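Predicted ATPase of the ABC class (Vibrio vulnificus, PDB 5D6A) binds the ATP analogue AMP-PNP and, as an ABC-class ATPase with a P-loop domain, probably hydrolyses ATP. Local coordinates at residues T261-G266 / I406-G411; M301-E306 / L358-D363; N368-D373 / T388-R393. All coordinates share one frame; numbering follows the deposited sequence. Where two conformers were deposited one is given.

Contact 1 (T261-G266 / I406-G411); sequences TLIVGG and IIVMGG
I406 meets I263 through its CG2 methyl, 3.8 Å from I263 CD1. With chi1 -50°, CG2 of I406 is anti to the backbone N and lies beside the carbonyl carbon; this is the branch that meets I263. The two side chains cross obliquely. T261 is the partner of I406 in the parallel register. I407 carries most of the backbone pairing. Its N donates to T261 O at 2.9 Å, and its O accepts from I263 N at 2.8 Å. L262 lies beside the I407 side chain, with CD2 4.0 Å from I407 CB. V408 returns to the face of I263, where its CG2 sits 4.1 Å from I263 CB. V408 also touches the bound AMP-PNP. M409, a selenomethionine, gives the last rung, from its N to I263 O at 3.1 Å. Its chain bends at chi2 and chi3 and brings CE to L262 CD1. Beyond it G410 CA comes 3.9 Å from G265 O, where strand 260-264 runs into a probable Walker A P-loop. The two strands form the middle pair of a mixed, mostly parallel sheet, as in P-loop ATPases. Helix 271-280 covers the I263 and V408 face through K271, L274 and L275. Strand 357-361 flanks 406-408, and strand 421-425 flanks 261-264.

Contact 2 (M301-E306 / L358-D363); sequences MKIRAE and LLIDED. With ANP (phosphoaminophosphonic acid-adenylate ester), chain C.
K302 crosses L359 at about a right angle, with their CB atoms 3.8 Å apart. They belong to two parallel strands at the edge of the nucleotide-binding sheet. The run L358-D363, apolar and then acidic, is consistent with a Walker B motif. The tight part is the start of the contact. L359 N donates to M301 O at 3.0 Å. L359 O takes I303 N, also at 3.0 Å. The bonds therefore grip L359 from both ends of its backbone. I303 adds the apolar part. Its CG1 stands between the backbone N and the carbonyl carbon (chi1 63°), and it reaches I360 CG1 at 3.7 Å. W346 of helix 339-352 also touches I303. K302 runs out alongside D361, bent at its end (chi4 -66°). The two charged groups do not meet. K302 NZ is instead in a salt bridge with E501.

After I303 the strands part, and the contact becomes loose. One water bridges them: it donates to I303 O at 2.7 Å and accepts from D361 N at 2.9 Å. R304, A305 and E306 then leave the other segment and are partly exposed. The far end of L358-D363 turns to the nucleotide instead. D361 OD2 is hydrogen-bonded to S272 of the probable Walker A loop. D363 OD2 lies 2.8 Å from O2G of the AMP-PNP gamma phosphate. D363 is placed by an Asx turn: its N donates to D361 OD1 at 3.0 Å, meeting that oxygen from 47° above the carboxylate plane.

Contact 3 (N368-D373 / T388-R393); sequences NFMIRD and TPLVDR
The F369 ring meets L390 obliquely, with CE2 4.1 Å from L390 CB. F369 CG is anti to the backbone N (chi1 172°), which swings the ring out to L390. Q343, A344 and L347 of helix 339-352 also touch this ring. The second flat group is the guanidinium of R372. It too lies obliquely to its partner, with NH1 3.7 Å from P389 CD. The R372 chain bends at chi2 (71°), and its CD runs past P389 CG at 3.8 Å. The proline ring is thus met by R372 at CG and CD. Its CB faces two carbonyls, M370 O and I371 O, and is 3.6 Å from M370 O. R372 is exposed, while P389 is buried.

The backbone arrangement is the end of one helix set against the early part of another. F369 and M370 close helix 367-370, and L390 and V391 lie in the weakly bonded first part of helix 390-401. F369 O accepts from L390 N at 2.9 Å. M370 O takes V391 N only weakly, at 3.5 Å. It also receives a weak bond from the Y415 hydroxyl. Helix 367-370 follows the probable Walker B strand, close to where ABC ATPases carry the D-loop. This fits the place of 368-373 at the subunit interface, where N368 packs on G410 of the second subunit and I371 on G411 of that subunit.

L390 reaches M370 SE with CD2, but M370 has two deposited conformers, so this touch is doubtful. V391 CG1 comes 3.7 Å from M370 O.

The chain enters contact 1 on strand 260-264, passes the probable P-loop and helix 271-280, and reaches the edge strand 301-302. Contact 2 closes first, when strand 357-361 pairs with that edge. Helix 367-370 then opens contact 3, which closes a short loop at the early part of helix 390-401. That helix leads into strand 404-408, which closes contact 1 around both. Contacts 2 and 3 follow in series, and none cross. Strands 357-361 and 404-408 are neighbours, with probable bonds between V408 and both I360 and E362. I360 packs on L390, which ties the sheet to the helix junction. All three contacts touch the second subunit.

Contact 1 (T261-G266 / I406-G411)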
loop_
_atom_site.group_PDB
_atom_site.type_symbol
_atom_site.label_atom_id
_atom_site.label_comp_id
_atom_site.label_asym_id
_atom_site.label_seq_id
_atom_site.Cartn_x
_atom_site.Cartn_y
_atom_site.Cartn_z
ATOM N N THR A 261 0.458 -18.265 -22.517
ATOM C CA THR A 261 1.913 -18.186 -22.574
ATOM C C THR A 261 2.485 -18.241 -21.159
ATOM O O THR A 261 2.104 -17.451 -20.294
ATOM C CB THR A 261 2.380 -16.886 -23.256
ATOM O OG1 THR A 261 1.815 -16.803 -24.570
ATOM C CG2 THR A 261 3.904 -16.841 -23.357
ATOM N N LEU A 262 3.397 -19.179 -20.924
ATOM C CA LEU A 262 4.012 -19.327 -19.614
ATOM C C LEU A 262 5.420 -18.759 -19.601
ATOM O O LEU A 262 6.148 -18.846 -20.593
ATOM C CB LEU A 262 4.061 -20.799 -19.206
ATOM C CG LEU A 262 2.718 -21.521 -19.126
ATOM C CD1 LEU A 262 2.937 -22.961 -18.693
ATOM C CD2 LEU A 262 1.774 -20.803 -18.172
ATOM N N ILE A 263 5.785 -18.174 -18.466
ATOM C CA ILE A 263 7.113 -17.614 -18.253
ATOM C C ILE A 263 7.700 -18.355 -17.057
ATOM O O ILE A 263 7.382 -18.052 -15.909
ATOM C CB ILE A 263 7.057 -16.094 -18.007
ATOM C CG1 ILE A 263 6.527 -15.390 -19.261
ATOM C CG2 ILE A 263 8.437 -15.551 -17.654
ATOM C CD1 ILE A 263 6.403 -13.887 -19.126
ATOM N N VAL A 264 8.549 -19.336 -17.340
ATOM C CA VAL A 264 9.141 -20.167 -16.296
ATOM C C VAL A 264 10.616 -19.862 -16.053
ATOM O O VAL A 264 11.187 -18.951 -16.654
ATOM C CB VAL A 264 8.988 -21.661 -16.645
ATOM C CG1 VAL A 264 7.516 -22.011 -16.805
ATOM C CG2 VAL A 264 9.759 -22.017 -17.910
ATOM N N GLY A 265 11.219 -20.635 -15.156
ATOM C CA GLY A 265 12.625 -20.480 -14.811
ATOM C C GLY A 265 12.814 -20.472 -13.311
ATOM O O GLY A 265 11.854 -20.307 -12.556
ATOM N N GLY A 266 14.057 -20.658 -12.878
ATOM C CA GLY A 266 14.388 -20.654 -11.458
ATOM C C GLY A 266 14.225 -19.269 -10.860
ATOM O O GLY A 266 13.915 -18.304 -11.568
ATOM N N ILE A 406 -0.924 -14.612 -19.822
ATOM C CA ILE A 406 0.515 -14.746 -19.652
ATOM C C ILE A 406 0.742 -14.963 -18.160
ATOM O O ILE A 406 0.293 -14.156 -17.341
ATOM C CB ILE A 406 1.265 -13.501 -20.153
ATOM C CG1 ILE A 406 0.799 -13.144 -21.569
ATOM C CG2 ILE A 406 2.768 -13.739 -20.117
ATOM C CD1 ILE A 406 1.446 -11.905 -22.141
ATOM N N ILE A 407 1.427 -16.051 -17.806
ATOM C CA ILE A 407 1.633 -16.388 -16.397
ATOM C C ILE A 407 3.084 -16.684 -16.018
ATOM O O ILE A 407 3.748 -17.503 -16.653
ATOM C CB ILE A 407 0.801 -17.632 -16.009
ATOM C CG1 ILE A 407 -0.627 -17.508 -16.538
ATOM C CG2 ILE A 407 0.798 -17.839 -14.497
ATOM C CD1 ILE A 407 -1.511 -18.683 -16.192
ATOM N N VAL A 408 3.560 -16.012 -14.972
ATOM C CA VAL A 408 4.890 -16.256 -14.434
ATOM C C VAL A 408 4.697 -17.370 -13.419
ATOM O O VAL A 408 3.929 -17.212 -12.472
ATOM C CB VAL A 408 5.478 -15.013 -13.741
ATOM C CG1 VAL A 408 6.739 -15.371 -12.970
ATOM C CG2 VAL A 408 5.763 -13.920 -14.760
HETATM N N MSE A 409 5.383 -18.493 -13.616
HETATM C CA MSE A 409 5.217 -19.647 -12.734
HETATM C C MSE A 409 6.461 -19.990 -11.959
HETATM O O MSE A 409 6.858 -19.245 -11.064
HETATM C CB MSE A 409 4.743 -20.812 -13.591
HETATM C CG MSE A 409 3.402 -20.502 -14.245
HETATM SE SE MSE A 409 2.111 -21.915 -13.805
HETATM C CE MSE A 409 3.103 -23.450 -14.550
ATOM N N GLY A 410 7.079 -21.125 -12.280
ATOM C CA GLY A 410 8.272 -21.575 -11.572
ATOM C C GLY A 410 7.949 -22.412 -10.344
ATOM O O GLY A 410 8.854 -22.824 -9.618
ATOM N N GLY A 411 6.659 -22.668 -10.114
ATOM C CA GLY A 411 6.213 -23.458 -8.964
ATOM C C GLY A 411 5.443 -24.696 -9.387
ATOM O O GLY A 411 5.935 -25.817 -9.260
#

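Contact 2 (M301-E306 / L358-D363)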
loop_
_atom_site.group_PDB
_atom_site.type_symbol
_atom_site.label_atom_id
_atom_site.label_comp_id
_atom_site.label_asym_id
_atom_site.label_seq_id
_atom_site.Cartn_x
_atom_site.Cartn_y
_atom_site.Cartn_z
HETATM N N MSE A 301 -5.120 -6.859 -18.194
HETATM C CA MSE A 301 -5.306 -6.624 -16.761
HETATM C C MSE A 301 -4.570 -7.635 -15.938
HETATM O O MSE A 301 -4.760 -8.838 -16.108
HETATM C CB MSE A 301 -6.798 -6.732 -16.436
HETATM C CG MSE A 301 -7.115 -6.691 -14.935
HETATM SE SE MSE A 301 -6.602 -4.966 -14.123
HETATM C CE MSE A 301 -7.905 -3.838 -15.069
ATOM N N LYS A 302 -3.726 -7.160 -15.028
ATOM C CA LYS A 302 -3.004 -8.057 -14.144
ATOM C C LYS A 302 -3.859 -8.283 -12.919
ATOM O O LYS A 302 -4.273 -7.337 -12.255
ATOM C CB LYS A 302 -1.637 -7.499 -13.748
ATOM C CG LYS A 302 -0.830 -8.447 -12.865
ATOM C CD LYS A 302 0.638 -8.058 -12.841
ATOM C CE LYS A 302 1.504 -9.030 -12.049
ATOM N NZ LYS A 302 1.202 -9.045 -10.590
ATOM N N ILE A 303 -4.135 -9.548 -12.636
ATOM C CA ILE A 303 -4.948 -9.897 -11.492
ATOM C C ILE A 303 -4.081 -10.587 -10.450
ATOM O O ILE A 303 -3.148 -11.316 -10.781
ATOM C CB ILE A 303 -6.155 -10.778 -11.890
ATOM C CG1 ILE A 303 -5.702 -12.124 -12.463
ATOM C CG2 ILE A 303 -7.024 -10.051 -12.908
ATOM C CD1 ILE A 303 -6.849 -13.029 -12.859
ATOM N N ARG A 304 -4.395 -10.322 -9.189
ATOM C CA ARG A 304 -3.676 -10.887 -8.063
ATOM C C ARG A 304 -4.674 -11.085 -6.938
ATOM O O ARG A 304 -5.866 -10.816 -7.103
ATOM C CB ARG A 304 -2.551 -9.948 -7.619
ATOM C CG ARG A 304 -3.019 -8.559 -7.201
ATOM C CD ARG A 304 -1.852 -7.677 -6.791
ATOM N NE ARG A 304 -1.136 -8.216 -5.636
ATOM C CZ ARG A 304 -0.005 -7.711 -5.148
ATOM N NH1 ARG A 304 0.569 -8.278 -4.095
ATOM N NH2 ARG A 304 0.563 -6.645 -5.709
ATOM N N ALA A 305 -4.191 -11.553 -5.794
ATOM C CA ALA A 305 -5.061 -11.768 -4.652
ATOM C C ALA A 305 -5.207 -10.485 -3.841
ATOM O O ALA A 305 -4.231 -9.781 -3.597
ATOM C CB ALA A 305 -4.514 -12.885 -3.779
ATOM N N GLU A 306 -6.443 -10.177 -3.462
ATOM C CA GLU A 306 -6.753 -9.028 -2.614
ATOM C C GLU A 306 -7.370 -9.512 -1.323
ATOM O O GLU A 306 -8.140 -10.468 -1.306
ATOM C CB GLU A 306 -7.707 -8.041 -3.289
ATOM C CG GLU A 306 -7.018 -6.921 -4.039
ATOM C CD GLU A 306 -8.002 -5.925 -4.629
ATOM O OE1 GLU A 306 -8.096 -4.790 -4.109
ATOM O OE2 GLU A 306 -8.709 -6.287 -5.593
ATOM N N LEU A 358 -4.975 -11.399 -19.789
ATOM C CA LEU A 358 -4.892 -11.463 -18.339
ATOM C C LEU A 358 -3.465 -11.782 -17.944
ATOM O O LEU A 358 -2.870 -12.716 -18.472
ATOM C CB LEU A 358 -5.831 -12.542 -17.808
ATOM C CG LEU A 358 -7.311 -12.345 -18.133
ATOM C CD1 LEU A 358 -8.098 -13.589 -17.765
ATOM C CD2 LEU A 358 -7.868 -11.114 -17.433
ATOM N N LEU A 359 -2.919 -11.004 -17.017
ATOM C CA LEU A 359 -1.553 -11.202 -16.555
ATOM C C LEU A 359 -1.594 -11.740 -15.136
ATOM O O LEU A 359 -2.296 -11.200 -14.290
ATOM C CB LEU A 359 -0.784 -9.880 -16.613
ATOM C CG LEU A 359 -0.863 -9.153 -17.962
ATOM C CD1 LEU A 359 -0.117 -7.831 -17.901
ATOM C CD2 LEU A 359 -0.330 -10.020 -19.094
ATOM N N ILE A 360 -0.852 -12.814 -14.879
ATOM C CA ILE A 360 -0.828 -13.439 -13.556
ATOM C C ILE A 360 0.586 -13.795 -13.136
ATOM O O ILE A 360 1.388 -14.244 -13.951
ATOM C CB ILE A 360 -1.691 -14.719 -13.530
ATOM C CG1 ILE A 360 -3.148 -14.370 -13.842
ATOM C CG2 ILE A 360 -1.584 -15.413 -12.177
ATOM C CD1 ILE A 360 -4.074 -15.562 -13.892
ATOM N N ASP A 361 0.884 -13.590 -11.855
ATOM C CA ASP A 361 2.194 -13.906 -11.297
ATOM C C ASP A 361 1.975 -14.828 -10.106
ATOM O O ASP A 361 1.409 -14.421 -9.092
ATOM C CB ASP A 361 2.930 -12.630 -10.881
ATOM C CG ASP A 361 4.360 -12.892 -10.425
ATOM O OD1 ASP A 361 4.702 -14.056 -10.128
ATOM O OD2 ASP A 361 5.145 -11.923 -10.357
ATOM N N GLU A 362 2.437 -16.068 -10.242
ATOM C CA GLU A 362 2.273 -17.091 -9.212
ATOM C C GLU A 362 2.760 -16.646 -7.829
ATOM O O GLU A 362 2.247 -17.114 -6.811
ATOM C CB GLU A 362 2.985 -18.377 -9.646
ATOM C CG GLU A 362 2.695 -19.583 -8.767
ATOM C CD GLU A 362 3.288 -20.874 -9.309
ATOM O OE1 GLU A 362 4.331 -20.823 -9.999
ATOM O OE2 GLU A 362 2.715 -21.950 -9.028
ATOM N N ASP A 363 3.734 -15.740 -7.793
ATOM C CA ASP A 363 4.263 -15.244 -6.522
ATOM C C ASP A 363 3.344 -14.226 -5.827
ATOM O O ASP A 363 3.528 -13.933 -4.648
ATOM C CB ASP A 363 5.675 -14.675 -6.709
ATOM C CG ASP A 363 6.700 -15.755 -7.054
ATOM O OD1 ASP A 363 6.315 -16.941 -7.178
ATOM O OD2 ASP A 363 7.895 -15.420 -7.189
HETATM P PG ANP C . 9.194 -13.726 -9.761
HETATM O O1G ANP C . 8.370 -13.509 -11.005
HETATM O O2G ANP C . 8.605 -13.085 -8.524
HETATM O O3G ANP C . 9.608 -15.168 -9.589
HETATM P PB ANP C . 12.138 -13.609 -10.611
HETATM O O1B ANP C . 11.868 -14.222 -11.951
HETATM O O2B ANP C . 12.600 -14.526 -9.502
HETATM N N3B ANP C . 10.670 -12.823 -10.051
HETATM P PA ANP C . 13.013 -10.938 -10.851
HETATM O O1A ANP C . 12.843 -10.445 -12.263
HETATM O O2A ANP C . 11.937 -10.635 -9.839
HETATM O O3A ANP C . 13.297 -12.522 -10.865
HETATM O "O5'" ANP C . 14.391 -10.364 -10.267
HETATM C "C5'" ANP C . 15.606 -10.520 -10.988
HETATM C "C4'" ANP C . 16.605 -9.456 -10.556
HETATM O "O4'" ANP C . 17.565 -9.278 -11.601
HETATM C "C3'" ANP C . 15.970 -8.094 -10.313
HETATM O "O3'" ANP C . 16.620 -7.434 -9.217
HETATM C "C2'" ANP C . 16.181 -7.342 -11.608
HETATM O "O2'" ANP C . 16.380 -5.942 -11.384
HETATM C "C1'" ANP C . 17.408 -8.004 -12.227
HETATM N N9 ANP C . 17.262 -8.179 -13.693
HETATM C C8 ANP C . 16.186 -8.665 -14.348
HETATM N N7 ANP C . 16.412 -8.676 -15.687
HETATM C C5 ANP C . 17.650 -8.196 -15.899
HETATM C C6 ANP C . 18.513 -7.939 -17.075
HETATM N N6 ANP C . 18.077 -8.211 -18.325
HETATM N N1 ANP C . 19.746 -7.426 -16.856
HETATM C C2 ANP C . 20.197 -7.151 -15.613
HETATM N N3 ANP C . 19.456 -7.363 -14.505
HETATM C C4 ANP C . 18.204 -7.873 -14.582
HETATM O O HOH W 1 -0.765 -12.274 -9.882
#

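Contact 3 (N368-D373 / T388-R393)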
loop_
_atom_site.group_PDB
_atom_site.type_symbol
_atom_site.label_atom_id
_atom_site.label_comp_id
_atom_site.label_asym_id
_atom_site.label_seq_id
_atom_site.Cartn_x
_atom_site.Cartn_y
_atom_site.Cartn_z
ATOM N N ASN A 368 -4.340 -21.888 -4.071
ATOM C CA ASN A 368 -5.601 -22.629 -4.115
ATOM C C ASN A 368 -6.373 -22.337 -5.403
ATOM O O ASN A 368 -6.987 -23.228 -5.995
ATOM C CB ASN A 368 -6.453 -22.258 -2.895
ATOM C CG ASN A 368 -7.787 -22.981 -2.859
ATOM O OD1 ASN A 368 -7.989 -23.986 -3.543
ATOM N ND2 ASN A 368 -8.707 -22.475 -2.044
ATOM N N PHE A 369 -6.328 -21.080 -5.826
ATOM C CA PHE A 369 -7.015 -20.634 -7.033
ATOM C C PHE A 369 -6.323 -21.058 -8.332
ATOM O O PHE A 369 -6.982 -21.223 -9.360
ATOM C CB PHE A 369 -7.164 -19.105 -6.989
ATOM C CG PHE A 369 -7.681 -18.500 -8.264
ATOM C CD1 PHE A 369 -9.030 -18.559 -8.583
ATOM C CD2 PHE A 369 -6.817 -17.843 -9.135
ATOM C CE1 PHE A 369 -9.507 -17.994 -9.755
ATOM C CE2 PHE A 369 -7.288 -17.275 -10.307
ATOM C CZ PHE A 369 -8.635 -17.350 -10.616
HETATM N N MSE A 370 -5.004 -21.233 -8.276
HETATM C CA MSE A 370 -4.225 -21.606 -9.458
HETATM C C MSE A 370 -4.287 -23.075 -9.781
HETATM O O MSE A 370 -4.691 -23.458 -10.882
HETATM C CB MSE A 370 -2.759 -21.245 -9.232
HETATM C CG MSE A 370 -2.558 -19.740 -9.092
HETATM SE SE MSE A 370 -3.230 -18.806 -10.689
HETATM C CE MSE A 370 -1.563 -18.847 -11.737
ATOM N N ILE A 371 -3.888 -23.908 -8.823
ATOM C CA ILE A 371 -3.840 -25.366 -9.027
ATOM C C ILE A 371 -4.877 -26.213 -8.290
ATOM O O ILE A 371 -5.572 -25.750 -7.384
ATOM C CB ILE A 371 -2.423 -25.914 -8.714
ATOM C CG1 ILE A 371 -1.943 -25.521 -7.307
ATOM C CG2 ILE A 371 -1.427 -25.384 -9.728
ATOM C CD1 ILE A 371 -2.728 -26.119 -6.156
ATOM N N ARG A 372 -4.960 -27.470 -8.723
ATOM C CA ARG A 372 -5.848 -28.470 -8.156
ATOM C C ARG A 372 -4.973 -29.354 -7.277
ATOM O O ARG A 372 -3.753 -29.365 -7.435
ATOM C CB ARG A 372 -6.454 -29.307 -9.285
ATOM C CG ARG A 372 -7.591 -30.240 -8.890
ATOM C CD ARG A 372 -8.858 -29.472 -8.543
ATOM N NE ARG A 372 -10.004 -30.366 -8.385
ATOM C CZ ARG A 372 -11.256 -29.965 -8.176
ATOM N NH1 ARG A 372 -11.553 -28.673 -8.099
ATOM N NH2 ARG A 372 -12.223 -30.867 -8.050
ATOM N N ASP A 373 -5.579 -30.098 -6.358
ATOM C CA ASP A 373 -4.802 -30.989 -5.503
ATOM C C ASP A 373 -5.677 -32.094 -4.916
ATOM O O ASP A 373 -6.659 -31.820 -4.228
ATOM C CB ASP A 373 -4.118 -30.198 -4.382
ATOM C CG ASP A 373 -3.115 -31.035 -3.594
ATOM O OD1 ASP A 373 -2.922 -32.227 -3.922
ATOM O OD2 ASP A 373 -2.510 -30.494 -2.646
ATOM N N THR A 388 -13.192 -24.608 -8.543
ATOM C CA THR A 388 -12.660 -24.923 -9.867
ATOM C C THR A 388 -11.450 -24.021 -10.140
ATOM O O THR A 388 -11.615 -22.826 -10.398
ATOM C CB THR A 388 -13.730 -24.721 -10.957
ATOM O OG1 THR A 388 -14.876 -25.526 -10.656
ATOM C CG2 THR A 388 -13.191 -25.107 -12.329
ATOM N N PRO A 389 -10.229 -24.591 -10.097
ATOM C CA PRO A 389 -9.020 -23.791 -10.295
ATOM C C PRO A 389 -8.861 -23.288 -11.721
ATOM O O PRO A 389 -9.347 -23.916 -12.662
ATOM C CB PRO A 389 -7.898 -24.764 -9.939
ATOM C CG PRO A 389 -8.446 -26.096 -10.300
ATOM C CD PRO A 389 -9.922 -26.032 -10.029
ATOM N N LEU A 390 -8.171 -22.160 -11.865
ATOM C CA LEU A 390 -7.954 -21.530 -13.164
ATOM C C LEU A 390 -7.453 -22.506 -14.229
ATOM O O LEU A 390 -7.901 -22.459 -15.373
ATOM C CB LEU A 390 -6.973 -20.360 -13.023
ATOM C CG LEU A 390 -6.582 -19.626 -14.310
ATOM C CD1 LEU A 390 -7.806 -19.095 -15.046
ATOM C CD2 LEU A 390 -5.610 -18.498 -13.999
ATOM N N VAL A 391 -6.536 -23.391 -13.851
ATOM C CA VAL A 391 -5.975 -24.365 -14.793
ATOM C C VAL A 391 -7.062 -25.072 -15.623
ATOM O O VAL A 391 -6.843 -25.393 -16.792
ATOM C CB VAL A 391 -5.081 -25.404 -14.066
ATOM C CG1 VAL A 391 -5.879 -26.193 -13.035
ATOM C CG2 VAL A 391 -4.415 -26.340 -15.065
ATOM N N ASP A 392 -8.229 -25.295 -15.022
ATOM C CA ASP A 392 -9.345 -25.951 -15.711
ATOM C C ASP A 392 -10.145 -24.985 -16.597
ATOM O O ASP A 392 -10.742 -25.400 -17.593
ATOM C CB ASP A 392 -10.289 -26.616 -14.695
ATOM C CG ASP A 392 -9.624 -27.750 -13.915
ATOM O OD1 ASP A 392 -8.541 -28.214 -14.325
ATOM O OD2 ASP A 392 -10.200 -28.188 -12.896
ATOM N N ARG A 393 -10.159 -23.703 -16.233
ATOM C CA ARG A 393 -10.910 -22.698 -16.988
ATOM C C ARG A 393 -10.064 -21.907 -17.975
ATOM O O ARG A 393 -10.556 -21.496 -19.024
ATOM C CB ARG A 393 -11.586 -21.712 -16.032
ATOM C CG ARG A 393 -12.623 -22.329 -15.110
ATOM C CD ARG A 393 -13.777 -22.943 -15.887
ATOM N NE ARG A 393 -14.861 -23.364 -15.006
ATOM C CZ ARG A 393 -15.984 -23.948 -15.417
ATOM N NH1 ARG A 393 -16.183 -24.198 -16.707
ATOM N NH2 ARG A 393 -16.914 -24.288 -14.532
#